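Long-range contacts in hypothetical protein (Mesorhizobium loti, PDB 2O2X), which removes the C-7 phosphate of D-glycero-beta-D-manno-heptose 1,7-bisphosphate in a magnesium-dependent step of ADP-heptose biosynthesis: residues G16-R21 / F89-F94; T79-I84 / V115-Y120. All coordinates share one frame; numbering follows the deposited sequence.

Interaction 1. Residues G16-R21 / F89-F94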
ATOM      1  N   GLY A  16      -8.579  13.678  -7.695  1.00 11.19           N
ATOM      2  CA  GLY A  16      -8.419  12.229  -7.706  1.00  9.52           C
ATOM      3  C   GLY A  16      -7.305  11.687  -6.831  1.00  9.19           C
ATOM      4  O   GLY A  16      -6.905  10.541  -7.011  1.00  8.80           O
ATOM      5  N   VAL A  17      -6.790  12.471  -5.867  1.00  9.11           N
ATOM      6  CA  VAL A  17      -5.709  12.015  -5.006  1.00  8.61           C
ATOM      7  C   VAL A  17      -5.970  12.322  -3.549  1.00  9.77           C
ATOM      8  O   VAL A  17      -6.192  13.480  -3.176  1.00 10.18           O
ATOM      9  CB  VAL A  17      -4.346  12.583  -5.404  1.00 10.81           C
ATOM     10  CG1 VAL A  17      -3.257  12.007  -4.492  1.00 12.88           C
ATOM     11  CG2 VAL A  17      -4.042  12.322  -6.869  1.00 10.99           C
ATOM     12  N   TRP A  18      -5.888  11.282  -2.723  1.00  8.70           N
ATOM     13  CA  TRP A  18      -6.108  11.329  -1.284  1.00  8.82           C
ATOM     14  C   TRP A  18      -4.793  11.000  -0.610  1.00  9.27           C
ATOM     15  O   TRP A  18      -4.199   9.952  -0.907  1.00  8.76           O
ATOM     16  CB  TRP A  18      -7.148  10.273  -0.934  1.00  8.63           C
ATOM     17  CG  TRP A  18      -7.457   9.979   0.519  1.00 10.23           C
ATOM     18  CD1 TRP A  18      -6.644   9.416   1.444  1.00 10.22           C
ATOM     19  CD2 TRP A  18      -8.733  10.116   1.156  1.00 11.11           C
ATOM     20  NE1 TRP A  18      -7.299   9.272   2.629  1.00 10.31           N
ATOM     21  CE2 TRP A  18      -8.593   9.671   2.479  1.00 10.13           C
ATOM     22  CE3 TRP A  18      -9.975  10.589   0.735  1.00 12.85           C
ATOM     23  CZ2 TRP A  18      -9.644   9.703   3.395  1.00 14.01           C
ATOM     24  CZ3 TRP A  18     -11.012  10.602   1.627  1.00 15.16           C
ATOM     25  CH2 TRP A  18     -10.842  10.169   2.943  1.00 13.28           C
ATOM     26  N   ILE A  19      -4.327  11.839   0.316  1.00  9.61           N
ATOM     27  CA  ILE A  19      -3.092  11.586   1.051  1.00 11.08           C
ATOM     28  C   ILE A  19      -3.341  11.913   2.513  1.00 12.40           C
ATOM     29  O   ILE A  19      -3.719  13.045   2.851  1.00 11.00           O
ATOM     30  CB  ILE A  19      -1.921  12.420   0.536  1.00 10.22           C
ATOM     31  CG1 ILE A  19      -1.738  12.207  -0.970  1.00 11.89           C
ATOM     32  CG2 ILE A  19      -0.649  12.054   1.306  1.00 12.34           C
ATOM     33  CD1 ILE A  19      -0.561  12.944  -1.582  1.00 14.86           C
ATOM     34  N   GLU A  20      -3.139  10.928   3.380  1.00 10.78           N
ATOM     35  CA  GLU A  20      -3.572  11.024   4.776  1.00 13.11           C
ATOM     36  C   GLU A  20      -2.534  10.371   5.683  1.00 13.74           C
ATOM     37  O   GLU A  20      -2.257   9.171   5.561  1.00 11.66           O
ATOM     38  CB  GLU A  20      -4.898  10.272   4.923  1.00 13.97           C
ATOM     39  CG  GLU A  20      -5.511  10.296   6.272  1.00 18.90           C
ATOM     40  CD  GLU A  20      -6.746   9.440   6.365  1.00 16.96           C
ATOM     41  OE1 GLU A  20      -7.000   8.579   5.461  1.00 14.38           O
ATOM     42  OE2 GLU A  20      -7.419   9.578   7.406  1.00 21.35           O
ATOM     43  N   ARG A  21      -1.985  11.139   6.622  1.00 12.34           N
ATOM     44  CA  ARG A  21      -1.132  10.589   7.677  1.00 12.89           C
ATOM     45  C   ARG A  21      -2.042   9.929   8.711  1.00 11.13           C
ATOM     46  O   ARG A  21      -3.084  10.489   9.069  1.00 13.42           O
ATOM     47  CB  ARG A  21      -0.278  11.690   8.306  1.00 12.85           C
ATOM     48  CG  ARG A  21       0.744  11.233   9.311  1.00 15.29           C
ATOM     49  CD  ARG A  21       1.957  10.558   8.692  1.00 14.94           C
ATOM     50  NE  ARG A  21       3.036  10.529   9.684  1.00 23.06           N
ATOM     51  CZ  ARG A  21       3.126   9.620  10.640  1.00 22.37           C
ATOM     52  NH1 ARG A  21       2.233   8.644  10.725  1.00 22.16           N
ATOM     53  NH2 ARG A  21       4.116   9.671  11.509  1.00 27.55           N
ATOM     54  N   PHE A  89     -18.574   4.654  -6.968  1.00 10.65           N
ATOM     55  CA  PHE A  89     -18.627   5.247  -5.617  1.00  9.90           C
ATOM     56  C   PHE A  89     -17.759   6.514  -5.616  1.00  8.43           C
ATOM     57  O   PHE A  89     -17.163   6.879  -6.621  1.00 10.61           O
ATOM     58  CB  PHE A  89     -18.261   4.251  -4.510  1.00 10.58           C
ATOM     59  CG  PHE A  89     -16.884   3.635  -4.662  1.00  8.53           C
ATOM     60  CD1 PHE A  89     -16.719   2.495  -5.412  1.00 10.33           C
ATOM     61  CD2 PHE A  89     -15.792   4.150  -3.990  1.00  9.66           C
ATOM     62  CE1 PHE A  89     -15.461   1.920  -5.555  1.00 12.65           C
ATOM     63  CE2 PHE A  89     -14.533   3.576  -4.109  1.00 10.78           C
ATOM     64  CZ  PHE A  89     -14.372   2.454  -4.910  1.00 11.62           C
ATOM     65  N   GLY A  90     -17.730   7.197  -4.472  1.00 10.36           N
ATOM     66  CA  GLY A  90     -16.960   8.417  -4.297  1.00 10.46           C
ATOM     67  C   GLY A  90     -16.025   8.378  -3.112  1.00  9.74           C
ATOM     68  O   GLY A  90     -15.867   7.352  -2.432  1.00  9.61           O
ATOM     69  N   TRP A  91     -15.393   9.509  -2.853  1.00 10.22           N
ATOM     70  CA  TRP A  91     -14.450   9.623  -1.758  1.00  8.88           C
ATOM     71  C   TRP A  91     -15.088   9.417  -0.405  1.00 10.58           C
ATOM     72  O   TRP A  91     -14.411   8.992   0.511  1.00 11.19           O
ATOM     73  CB  TRP A  91     -13.673  10.927  -1.796  1.00  9.52           C
ATOM     74  CG  TRP A  91     -12.613  10.948  -2.864  1.00  8.72           C
ATOM     75  CD1 TRP A  91     -12.538  11.799  -3.905  1.00 10.93           C
ATOM     76  CD2 TRP A  91     -11.453  10.091  -2.960  1.00  6.65           C
ATOM     77  NE1 TRP A  91     -11.426  11.530  -4.672  1.00 10.11           N
ATOM     78  CE2 TRP A  91     -10.734  10.490  -4.106  1.00 10.38           C
ATOM     79  CE3 TRP A  91     -10.962   9.029  -2.182  1.00  7.77           C
ATOM     80  CZ2 TRP A  91      -9.536   9.878  -4.501  1.00  8.32           C
ATOM     81  CZ3 TRP A  91      -9.775   8.403  -2.584  1.00  9.47           C
ATOM     82  CH2 TRP A  91      -9.083   8.832  -3.740  1.00  9.38           C
ATOM     83  N   SER A  92     -16.388   9.707  -0.248  1.00 11.89           N
ATOM     84  CA  SER A  92     -17.028   9.446   1.042  0.60 11.17           C
ATOM     85  C   SER A  92     -17.130   7.953   1.351  1.00 10.28           C
ATOM     86  O   SER A  92     -16.903   7.518   2.477  1.00 11.87           O
ATOM     87  CB  SER A  92     -18.401  10.111   1.096  0.60 12.51           C
ATOM     88  OG  SER A  92     -18.206  11.510   1.190  0.60 15.86           O
ATOM     89  N   ALA A  93     -17.434   7.176   0.325  1.00  9.66           N
ATOM     90  CA  ALA A  93     -17.441   5.729   0.480  1.00  9.20           C
ATOM     91  C   ALA A  93     -16.031   5.208   0.778  1.00  9.08           C
ATOM     92  O   ALA A  93     -15.853   4.337   1.637  1.00 10.21           O
ATOM     93  CB  ALA A  93     -18.005   5.066  -0.731  1.00 11.54           C
ATOM     94  N   PHE A  94     -15.019   5.730   0.069  1.00  9.73           N
ATOM     95  CA  PHE A  94     -13.642   5.351   0.364  1.00 10.57           C
ATOM     96  C   PHE A  94     -13.331   5.639   1.834  1.00  9.63           C
ATOM     97  O   PHE A  94     -12.714   4.837   2.537  1.00  9.17           O
ATOM     98  CB  PHE A  94     -12.635   6.096  -0.528  1.00  9.48           C
ATOM     99  CG  PHE A  94     -11.203   5.826  -0.151  1.00  6.81           C
ATOM    100  CD1 PHE A  94     -10.589   4.636  -0.534  1.00  7.83           C
ATOM    101  CD2 PHE A  94     -10.486   6.692   0.638  1.00  8.27           C
ATOM    102  CE1 PHE A  94      -9.308   4.368  -0.193  1.00  9.18           C
ATOM    103  CE2 PHE A  94      -9.209   6.420   1.014  1.00  8.39           C
ATOM    104  CZ  PHE A  94      -8.604   5.262   0.597  1.00  8.63           C
TER
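Trp18 lies with one face of its indole over the rim of Phe94, and the two rings make an edge-to-face pair. The planes stand at 74°, with 4.9 Å between the centroids of the five-membered ring of Trp18 and the Phe94 ring. The leading corner is Phe94 CE2, which sits above the middle of the indole, 3.6 Å from Trp18 CE2. Trp91 is met differently. Its six-membered ring lies under the stem of Trp18: Trp18 CB is 4.0 Å from the centroid of that Trp91 ring, over its face, which is CH-pi geometry. The two indoles themselves are inclined by only 28° but slid apart, so they hardly overlap, and their closest approach is 3.5 Å between Trp18 CE3 and Trp91 CE3. Trp18 reaches both partners because its CG is anti to the backbone N (chi1 173°), which carries the indole out from the strand toward the helix start. Within the helix, Trp91 CZ3 in turn lies over the Phe94 ring, offset toward its rim, so the three aromatics form one cluster.

The two indole nitrogens have polar partners of their own. Trp18 NE1 donates to Glu20 OE1 at 2.9 Å; the acceptor lies nearly in the indole plane, although the N-H meets the carboxylate from above its plane. Trp91 NE1 hydrogen-bonds to Pro15 O, while Gly16 O sits at the Trp91 edge, 3.7 Å from Trp91 CZ2. The contact joins the first residues of helix 91-107 to strand 17-21, and Phe94 also touches Arg38, a probable substrate-binding residue. With no hydrogen bond crossing between the segments, cohesion probably rests mainly on dispersion and aromatic electrostatics, and the bonds at both indole nitrogens are likely to limit rotation of these rings inside a buried interface.

Interaction 2. Residues T79-I84 / V115-Y120; sequences TNQSGI and VLACAY
The amide of Gln81, whose CG lies 4.2 Å from Ala117 CB, has Thr79 OG1 only 4° out of its plane, and NE2 of Gln81 donates to that Thr79 OG1 at 2.9 Å. A bend at chi2 (-75°) folds the chain back toward the hydroxyl, and NE2 also binds Asp39 OD2; two acceptors on one nitrogen should restrain the amide's rotation. The flat peptide groups pair in parallel register: Thr79 N bonds to Leu116 O, Cys118 N to Thr79 O at 3.0 Å, and Gln81 N to Cys118 O at 2.8 Å. Thr79 CG2 packs 3.6 Å from Ala117 CB, on the same sheet face. An alanine at Thr79 would remove both branches and would probably leave Gln81 NE2 without one acceptor and a gap beside Ala117. Beyond the strand ends, Ile84 CB rests 3.7 Å from Ala119 CB, packing the weakly bonded turn 82-84 against the loop that follows strand 114-118. Asn80, on the other face, gives its ND2 to Lys137 O. Thr79, near the C-terminal end of parallel strand 75-80, matches motif II of the HAD Rossmann-like fold, where it is expected, by similarity, to stabilise the phosphoryl group.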
ATOM      1  N   THR A  79      -2.980   2.736  -2.811  1.00  6.67           N
ATOM      2  CA  THR A  79      -4.129   2.018  -3.404  1.00  6.75           C
ATOM      3  C   THR A  79      -4.703   2.801  -4.578  1.00  8.06           C
ATOM      4  O   THR A  79      -4.964   3.996  -4.460  1.00  8.38           O
ATOM      5  CB  THR A  79      -5.231   1.711  -2.346  1.00  9.79           C
ATOM      6  OG1 THR A  79      -6.375   1.109  -2.958  1.00  9.77           O
ATOM      7  CG2 THR A  79      -5.702   2.930  -1.602  1.00  9.28           C
ATOM      8  N   ASN A  80      -4.930   2.117  -5.697  1.00  7.83           N
ATOM      9  CA  ASN A  80      -5.708   2.661  -6.796  1.00  6.66           C
ATOM     10  C   ASN A  80      -7.186   2.377  -6.494  1.00  9.43           C
ATOM     11  O   ASN A  80      -7.581   1.265  -6.154  1.00 11.70           O
ATOM     12  CB  ASN A  80      -5.404   1.992  -8.140  1.00  6.55           C
ATOM     13  CG  ASN A  80      -4.013   2.322  -8.740  1.00  9.33           C
ATOM     14  OD1 ASN A  80      -3.309   3.241  -8.307  1.00  8.25           O
ATOM     15  ND2 ASN A  80      -3.639   1.576  -9.799  1.00 10.00           N
ATOM     16  N   GLN A  81      -8.005   3.410  -6.613  1.00  7.99           N
ATOM     17  CA  GLN A  81      -9.441   3.352  -6.409  1.00  7.41           C
ATOM     18  C   GLN A  81     -10.167   3.825  -7.660  1.00  7.24           C
ATOM     19  O   GLN A  81     -10.884   4.853  -7.653  1.00  9.20           O
ATOM     20  CB  GLN A  81      -9.801   4.183  -5.169  1.00 10.11           C
ATOM     21  CG  GLN A  81      -9.232   3.611  -3.863  1.00  7.91           C
ATOM     22  CD  GLN A  81      -9.977   2.388  -3.388  1.00 10.24           C
ATOM     23  OE1 GLN A  81     -11.219   2.354  -3.403  1.00 11.58           O
ATOM     24  NE2 GLN A  81      -9.238   1.373  -2.944  1.00 11.26           N
ATOM     25  N   SER A  82     -10.010   3.074  -8.745  1.00  9.67           N
ATOM     26  CA  SER A  82     -10.574   3.476 -10.039  1.00  9.84           C
ATOM     27  C   SER A  82     -12.083   3.533 -10.033  1.00 11.73           C
ATOM     28  O   SER A  82     -12.663   4.218 -10.872  1.00 10.08           O
ATOM     29  CB  SER A  82     -10.124   2.525 -11.142  1.00 11.88           C
ATOM     30  OG  SER A  82     -10.744   1.258 -10.999  1.00 15.47           O
ATOM     31  N   GLY A  83     -12.731   2.852  -9.095  1.00 10.92           N
ATOM     32  CA  GLY A  83     -14.184   2.878  -9.032  1.00 11.29           C
ATOM     33  C   GLY A  83     -14.706   4.287  -8.855  1.00 11.67           C
ATOM     34  O   GLY A  83     -15.838   4.575  -9.230  1.00 11.73           O
ATOM     35  N   ILE A  84     -13.896   5.178  -8.268  1.00 10.01           N
ATOM     36  CA  ILE A  84     -14.286   6.566  -8.082  1.00 11.34           C
ATOM     37  C   ILE A  84     -14.399   7.279  -9.426  1.00 12.33           C
ATOM     38  O   ILE A  84     -15.419   7.903  -9.692  1.00 12.96           O
ATOM     39  CB  ILE A  84     -13.330   7.288  -7.071  1.00 10.57           C
ATOM     40  CG1 ILE A  84     -13.472   6.616  -5.703  1.00 10.02           C
ATOM     41  CG2 ILE A  84     -13.664   8.768  -6.970  1.00 11.54           C
ATOM     42  CD1 ILE A  84     -12.501   7.073  -4.651  1.00 12.29           C
ATOM     43  N   VAL A 115      -1.898   6.654   4.366  1.00  7.56           N
ATOM     44  CA  VAL A 115      -2.713   6.127   3.254  1.00  7.93           C
ATOM     45  C   VAL A 115      -2.664   7.093   2.080  1.00  8.87           C
ATOM     46  O   VAL A 115      -2.965   8.284   2.256  1.00  8.47           O
ATOM     47  CB  VAL A 115      -4.186   5.942   3.680  1.00 10.55           C
ATOM     48  CG1 VAL A 115      -5.060   5.488   2.498  1.00 12.11           C
ATOM     49  CG2 VAL A 115      -4.293   4.948   4.840  1.00 12.23           C
ATOM     50  N   LEU A 116      -2.307   6.592   0.896  1.00  7.78           N
ATOM     51  CA  LEU A 116      -2.431   7.324  -0.362  1.00  7.46           C
ATOM     52  C   LEU A 116      -3.345   6.552  -1.291  1.00  6.56           C
ATOM     53  O   LEU A 116      -3.289   5.319  -1.352  1.00  8.18           O
ATOM     54  CB  LEU A 116      -1.099   7.601  -1.040  1.00  9.54           C
ATOM     55  CG  LEU A 116      -0.057   8.283  -0.141  1.00  7.64           C
ATOM     56  CD1 LEU A 116       0.834   7.277   0.541  1.00  9.23           C
ATOM     57  CD2 LEU A 116       0.863   9.182  -0.972  1.00  9.97           C
ATOM     58  N   ALA A 117      -4.221   7.265  -1.982  1.00  6.14           N
ATOM     59  CA  ALA A 117      -5.137   6.656  -2.919  1.00  7.05           C
ATOM     60  C   ALA A 117      -5.309   7.517  -4.156  1.00  7.16           C
ATOM     61  O   ALA A 117      -5.291   8.766  -4.078  1.00  7.96           O
ATOM     62  CB  ALA A 117      -6.491   6.415  -2.271  1.00  8.15           C
ATOM     63  N   CYS A 118      -5.447   6.856  -5.287  1.00  8.70           N
ATOM     64  CA  CYS A 118      -5.563   7.509  -6.602  1.00  7.36           C
ATOM     65  C   CYS A 118      -6.805   7.028  -7.324  1.00  7.59           C
ATOM     66  O   CYS A 118      -6.932   5.838  -7.599  1.00  9.01           O
ATOM     67  CB  CYS A 118      -4.347   7.238  -7.447  1.00  7.84           C
ATOM     68  SG  CYS A 118      -4.459   8.161  -9.031  1.00 11.51           S
ATOM     69  N   ALA A 119      -7.704   7.963  -7.655  1.00  8.07           N
ATOM     70  CA  ALA A 119      -8.995   7.651  -8.294  1.00  8.81           C
ATOM     71  C   ALA A 119      -8.934   7.603  -9.814  1.00 10.09           C
ATOM     72  O   ALA A 119      -9.821   7.018 -10.441  1.00 11.58           O
ATOM     73  CB  ALA A 119     -10.023   8.656  -7.879  1.00 10.39           C
ATOM     74  N   TYR A 120      -7.950   8.264 -10.407  1.00  9.63           N
ATOM     75  CA  TYR A 120      -7.949   8.495 -11.851  1.00  9.65           C
ATOM     76  C   TYR A 120      -7.860   7.204 -12.652  1.00 10.77           C
ATOM     77  O   TYR A 120      -7.055   6.310 -12.343  1.00 13.26           O
ATOM     78  CB  TYR A 120      -6.765   9.366 -12.232  1.00 10.35           C
ATOM     79  CG  TYR A 120      -6.752  10.750 -11.602  1.00 10.10           C
ATOM     80  CD1 TYR A 120      -7.813  11.632 -11.777  1.00 12.32           C
ATOM     81  CD2 TYR A 120      -5.659  11.194 -10.862  1.00 12.83           C
ATOM     82  CE1 TYR A 120      -7.789  12.929 -11.206  1.00 12.19           C
ATOM     83  CE2 TYR A 120      -5.627  12.485 -10.299  1.00 12.27           C
ATOM     84  CZ  TYR A 120      -6.687  13.333 -10.482  1.00 14.90           C
ATOM     85  OH  TYR A 120      -6.654  14.592  -9.912  1.00 16.02           O
TER

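How the interactions relate
From the N terminus, strand 12-14 is followed by 17-21, the first partner of interaction 1; the chain then passes through strand 34-36, helix 62-71 and strand 75-80 before interaction 1 closes a loop of 67 intervening residues at the start of helix 91-107. Interaction 2 opens inside that loop, at 79-84, and closes beyond it, at 115-120, so the two cross. Its 30 intervening residues carry helix 91-107, making a beta-alpha-beta crossover between neighbouring parallel strands. Strand 17-21 runs antiparallel on the other side of strand 114-118, where Gly16 O and Ala119 N lie 2.8 Å apart, a probable hydrogen bond. Trp91 CE3 packs 3.5 Å from Ile84 CD1, joining the contacts through the crossover helix.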